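Local coordinates for protein aminopeptidase P; XAA-pro aminopeptidase (Streptococcus thermophilus, PDB 3IL0) that probably acts as a metal-dependent aminopeptidase of the M24B family, this chain being its N-terminal creatinase/prolidase-type domain rather than the whole enzyme, at residues F11-V25 against T40-L52. Sequence-based numbering, arbitrary orientation.
Sequences FDAKLVQSGLDALLV and TNATVFITKNRRL
F11 meets I46 through a CH-pi contact: I46 CD1 stands 3.7 Å from the centroid of the F11 ring, 11° off the normal, while I46 CB and CG2 lie against CE2 at one side. With CG anti to the backbone N, chi1 -165° turns the F11 ring towards strand 42-47; F123 meets the same ring edge-to-face. One turn on, L15 CD1 presses on the backbone where T47 joins K48, 3.4 Å from T47 C. V16 CG2 packs at about a right angle against the aliphatic part of K48. That lysine, bent at its last torsion, ends at the turn after the helix: its NZ donates to L20 O at 2.9 Å from above the carbonyl plane and makes a long salt bridge to D21 OD1, whereas D21 OD2 is held by the backbone N of E92 and T93. A22 CB abuts CZ of the F45 ring. Beyond it, L23 with I46 and V25 with V44 are antiparallel hydrogen-bonded pairs; of their four bonds, V25 N to V44 O is the straightest (2.9 Å, 175°). L24 CD1, on the face that carries F45, touches T43 CG2 at 3.6 Å. Helix 7-18 thus packs on the mixed-sheet face carrying L23, V25, V44 and I46 (axes of 11-18 and 42-47 approach to 9.3 Å), helix 78-88 touching L24 and F45 on the other, as in the alpha/beta N-terminal domain of the creatinase/prolidase family.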
# COMPACT_ATOMS: atom_id res chain seq x y z
N PHE A 11 -12.06 -0.58 0.97
CA PHE A 11 -10.81 0.15 1.01
C PHE A 11 -10.96 1.38 0.10
O PHE A 11 -10.73 2.52 0.51
CB PHE A 11 -9.67 -0.77 0.52
CG PHE A 11 -8.26 -0.25 0.84
CD1 PHE A 11 -7.47 -0.91 1.77
CD2 PHE A 11 -7.76 0.90 0.22
CE1 PHE A 11 -6.21 -0.47 2.04
CE2 PHE A 11 -6.48 1.37 0.51
CZ PHE A 11 -5.70 0.69 1.40
N ASP A 12 -11.38 1.12 -1.12
CA ASP A 12 -11.64 2.15 -2.12
C ASP A 12 -12.58 3.24 -1.59
O ASP A 12 -12.31 4.44 -1.67
CB ASP A 12 -12.24 1.45 -3.33
CG ASP A 12 -12.08 2.24 -4.61
OD1 ASP A 12 -12.75 3.30 -4.75
OD2 ASP A 12 -11.32 1.78 -5.48
N ALA A 13 -13.70 2.81 -1.02
CA ALA A 13 -14.65 3.77 -0.48
C ALA A 13 -14.00 4.65 0.62
O ALA A 13 -14.29 5.86 0.79
CB ALA A 13 -15.85 3.01 0.05
N LYS A 14 -13.12 4.02 1.39
CA LYS A 14 -12.52 4.70 2.53
C LYS A 14 -11.53 5.73 1.99
O LYS A 14 -11.41 6.82 2.55
CB LYS A 14 -11.90 3.67 3.48
CG LYS A 14 -11.46 4.22 4.84
CD LYS A 14 -11.82 3.21 6.01
CE LYS A 14 -12.00 3.97 7.29
NZ LYS A 14 -10.68 4.38 7.72
N LEU A 15 -10.90 5.42 0.85
CA LEU A 15 -9.97 6.35 0.20
C LEU A 15 -10.73 7.63 -0.15
O LEU A 15 -10.28 8.75 0.14
CB LEU A 15 -9.31 5.72 -1.07
CG LEU A 15 -8.07 4.84 -0.98
CD1 LEU A 15 -7.43 4.40 -2.38
CD2 LEU A 15 -7.02 5.63 -0.13
N VAL A 16 -11.88 7.45 -0.79
CA VAL A 16 -12.77 8.59 -1.12
C VAL A 16 -13.15 9.37 0.16
O VAL A 16 -12.94 10.58 0.27
CB VAL A 16 -14.03 8.11 -1.88
CG1 VAL A 16 -15.06 9.24 -1.98
CG2 VAL A 16 -13.62 7.57 -3.23
N GLN A 17 -13.65 8.66 1.16
CA GLN A 17 -14.08 9.30 2.40
C GLN A 17 -12.91 10.05 3.09
O GLN A 17 -13.07 11.12 3.66
CB GLN A 17 -14.74 8.25 3.32
CG GLN A 17 -14.54 8.47 4.81
CD GLN A 17 -15.12 9.80 5.38
OE1 GLN A 17 -16.36 10.03 5.41
NE2 GLN A 17 -14.21 10.65 5.93
N SER A 18 -11.71 9.50 2.99
CA SER A 18 -10.58 10.06 3.68
C SER A 18 -9.82 11.17 2.89
O SER A 18 -8.95 11.83 3.43
CB SER A 18 -9.66 8.90 4.02
OG SER A 18 -8.97 8.54 2.82
N GLY A 19 -10.14 11.39 1.63
CA GLY A 19 -9.41 12.38 0.84
C GLY A 19 -8.01 11.97 0.39
O GLY A 19 -7.22 12.81 0.06
N LEU A 20 -7.74 10.67 0.32
CA LEU A 20 -6.43 10.16 -0.06
C LEU A 20 -6.45 9.67 -1.52
O LEU A 20 -7.39 9.02 -1.94
CB LEU A 20 -6.10 8.96 0.83
CG LEU A 20 -5.86 9.17 2.35
CD1 LEU A 20 -5.70 7.77 3.00
CD2 LEU A 20 -4.67 10.08 2.63
N ASP A 21 -5.41 10.01 -2.28
CA ASP A 21 -5.20 9.35 -3.59
C ASP A 21 -4.60 7.95 -3.47
O ASP A 21 -4.69 7.12 -4.41
CB ASP A 21 -4.24 10.17 -4.41
CG ASP A 21 -4.80 11.54 -4.71
OD1 ASP A 21 -6.02 11.59 -4.96
OD2 ASP A 21 -4.09 12.55 -4.59
N ALA A 22 -3.96 7.69 -2.32
CA ALA A 22 -3.25 6.44 -2.08
C ALA A 22 -3.02 6.17 -0.57
O ALA A 22 -3.05 7.08 0.24
CB ALA A 22 -1.91 6.50 -2.85
N LEU A 23 -2.78 4.92 -0.24
CA LEU A 23 -2.36 4.51 1.06
C LEU A 23 -1.23 3.52 0.92
O LEU A 23 -1.32 2.52 0.18
CB LEU A 23 -3.50 3.88 1.85
CG LEU A 23 -3.23 3.67 3.35
CD1 LEU A 23 -3.05 5.00 4.14
CD2 LEU A 23 -4.30 2.80 3.92
N LEU A 24 -0.15 3.81 1.60
CA LEU A 24 0.92 2.90 1.74
C LEU A 24 0.54 1.99 2.94
O LEU A 24 0.25 2.48 4.02
CB LEU A 24 2.16 3.71 2.02
CG LEU A 24 3.43 2.94 2.35
CD1 LEU A 24 3.95 2.42 1.03
CD2 LEU A 24 4.50 3.79 3.09
N VAL A 25 0.60 0.68 2.73
CA VAL A 25 0.30 -0.34 3.73
C VAL A 25 1.55 -1.19 3.97
O VAL A 25 2.02 -1.87 3.07
CB VAL A 25 -0.89 -1.24 3.26
CG1 VAL A 25 -1.20 -2.29 4.29
CG2 VAL A 25 -2.11 -0.37 2.94
N THR A 40 6.89 -11.21 5.57
CA THR A 40 7.48 -10.02 6.18
C THR A 40 8.28 -9.15 5.20
O THR A 40 8.97 -8.21 5.60
CB THR A 40 8.40 -10.44 7.32
OG1 THR A 40 9.57 -11.05 6.77
CG2 THR A 40 7.69 -11.43 8.22
N ASN A 41 8.19 -9.46 3.91
CA ASN A 41 8.79 -8.59 2.92
C ASN A 41 7.93 -8.33 1.67
O ASN A 41 8.31 -8.63 0.52
CB ASN A 41 10.17 -9.09 2.58
CG ASN A 41 11.19 -8.01 2.78
OD1 ASN A 41 11.15 -6.97 2.09
ND2 ASN A 41 12.10 -8.21 3.76
N ALA A 42 6.74 -7.79 1.95
CA ALA A 42 5.84 -7.24 0.96
C ALA A 42 5.52 -5.78 1.38
O ALA A 42 5.55 -5.46 2.58
CB ALA A 42 4.55 -8.07 0.87
N THR A 43 5.28 -4.89 0.39
CA THR A 43 4.70 -3.55 0.62
C THR A 43 3.49 -3.52 -0.28
O THR A 43 3.51 -4.07 -1.41
CB THR A 43 5.66 -2.37 0.23
OG1 THR A 43 6.86 -2.43 1.03
CG2 THR A 43 4.99 -0.94 0.44
N VAL A 44 2.44 -2.88 0.20
CA VAL A 44 1.23 -2.67 -0.61
C VAL A 44 1.01 -1.18 -0.80
O VAL A 44 1.27 -0.36 0.11
CB VAL A 44 0.04 -3.35 0.06
CG1 VAL A 44 -1.32 -2.84 -0.48
CG2 VAL A 44 0.23 -4.83 -0.09
N PHE A 45 0.54 -0.82 -1.98
CA PHE A 45 0.27 0.54 -2.26
C PHE A 45 -1.00 0.55 -3.10
O PHE A 45 -0.96 0.11 -4.24
CB PHE A 45 1.46 1.19 -3.01
CG PHE A 45 1.31 2.68 -3.22
CD1 PHE A 45 1.54 3.56 -2.20
CD2 PHE A 45 0.93 3.19 -4.44
CE1 PHE A 45 1.40 4.93 -2.38
CE2 PHE A 45 0.79 4.60 -4.67
CZ PHE A 45 1.04 5.46 -3.64
N ILE A 46 -2.10 1.07 -2.55
CA ILE A 46 -3.43 1.08 -3.18
C ILE A 46 -3.86 2.53 -3.46
O ILE A 46 -3.77 3.42 -2.59
CB ILE A 46 -4.51 0.33 -2.31
CG1 ILE A 46 -4.13 -1.13 -2.13
CG2 ILE A 46 -5.94 0.37 -2.95
CD1 ILE A 46 -5.07 -1.91 -1.19
N THR A 47 -4.30 2.74 -4.71
CA THR A 47 -4.90 4.00 -5.16
C THR A 47 -6.42 3.77 -5.57
O THR A 47 -6.94 2.65 -5.53
CB THR A 47 -4.08 4.54 -6.37
OG1 THR A 47 -4.44 3.82 -7.56
CG2 THR A 47 -2.55 4.33 -6.10
N LYS A 48 -7.11 4.84 -5.96
CA LYS A 48 -8.43 4.68 -6.50
C LYS A 48 -8.42 3.78 -7.74
O LYS A 48 -9.43 3.13 -8.00
CB LYS A 48 -9.05 6.01 -6.80
CG LYS A 48 -9.55 6.65 -5.50
CD LYS A 48 -10.26 7.94 -5.71
CE LYS A 48 -10.29 8.76 -4.43
NZ LYS A 48 -8.99 9.48 -4.34
N ASN A 49 -7.29 3.71 -8.46
CA ASN A 49 -7.21 2.89 -9.61
C ASN A 49 -6.28 1.72 -9.62
O ASN A 49 -6.52 0.89 -10.43
CB ASN A 49 -7.08 3.77 -10.82
CG ASN A 49 -8.36 4.55 -11.03
OD1 ASN A 49 -9.46 3.93 -11.05
ND2 ASN A 49 -8.28 5.87 -11.04
N ARG A 50 -5.27 1.61 -8.74
CA ARG A 50 -4.41 0.43 -8.77
C ARG A 50 -4.30 -0.22 -7.44
O ARG A 50 -4.62 0.35 -6.39
CB ARG A 50 -2.99 0.75 -9.21
CG ARG A 50 -2.83 1.86 -10.18
CD ARG A 50 -1.37 1.87 -10.69
NE ARG A 50 -1.19 2.89 -11.71
CZ ARG A 50 -1.09 2.70 -13.02
NH1 ARG A 50 -1.17 1.51 -13.54
NH2 ARG A 50 -0.97 3.73 -13.84
N ARG A 51 -3.79 -1.43 -7.48
CA ARG A 51 -3.40 -2.12 -6.29
C ARG A 51 -2.05 -2.70 -6.61
O ARG A 51 -1.93 -3.52 -7.53
CB ARG A 51 -4.38 -3.22 -5.97
CG ARG A 51 -5.80 -2.73 -5.79
CD ARG A 51 -6.64 -3.77 -5.09
NE ARG A 51 -8.03 -3.37 -5.23
CZ ARG A 51 -8.87 -3.78 -6.17
NH1 ARG A 51 -8.51 -4.70 -7.06
NH2 ARG A 51 -10.09 -3.28 -6.20
N LEU A 52 -1.02 -2.28 -5.87
CA LEU A 52 0.31 -2.77 -6.08
C LEU A 52 0.76 -3.64 -4.94
O LEU A 52 0.54 -3.33 -3.75
CB LEU A 52 1.27 -1.61 -6.24
CG LEU A 52 1.01 -0.57 -7.33
CD1 LEU A 52 2.18 0.40 -7.37
CD2 LEU A 52 0.75 -1.28 -8.74
O HOH W 1 -6.06 7.10 -6.50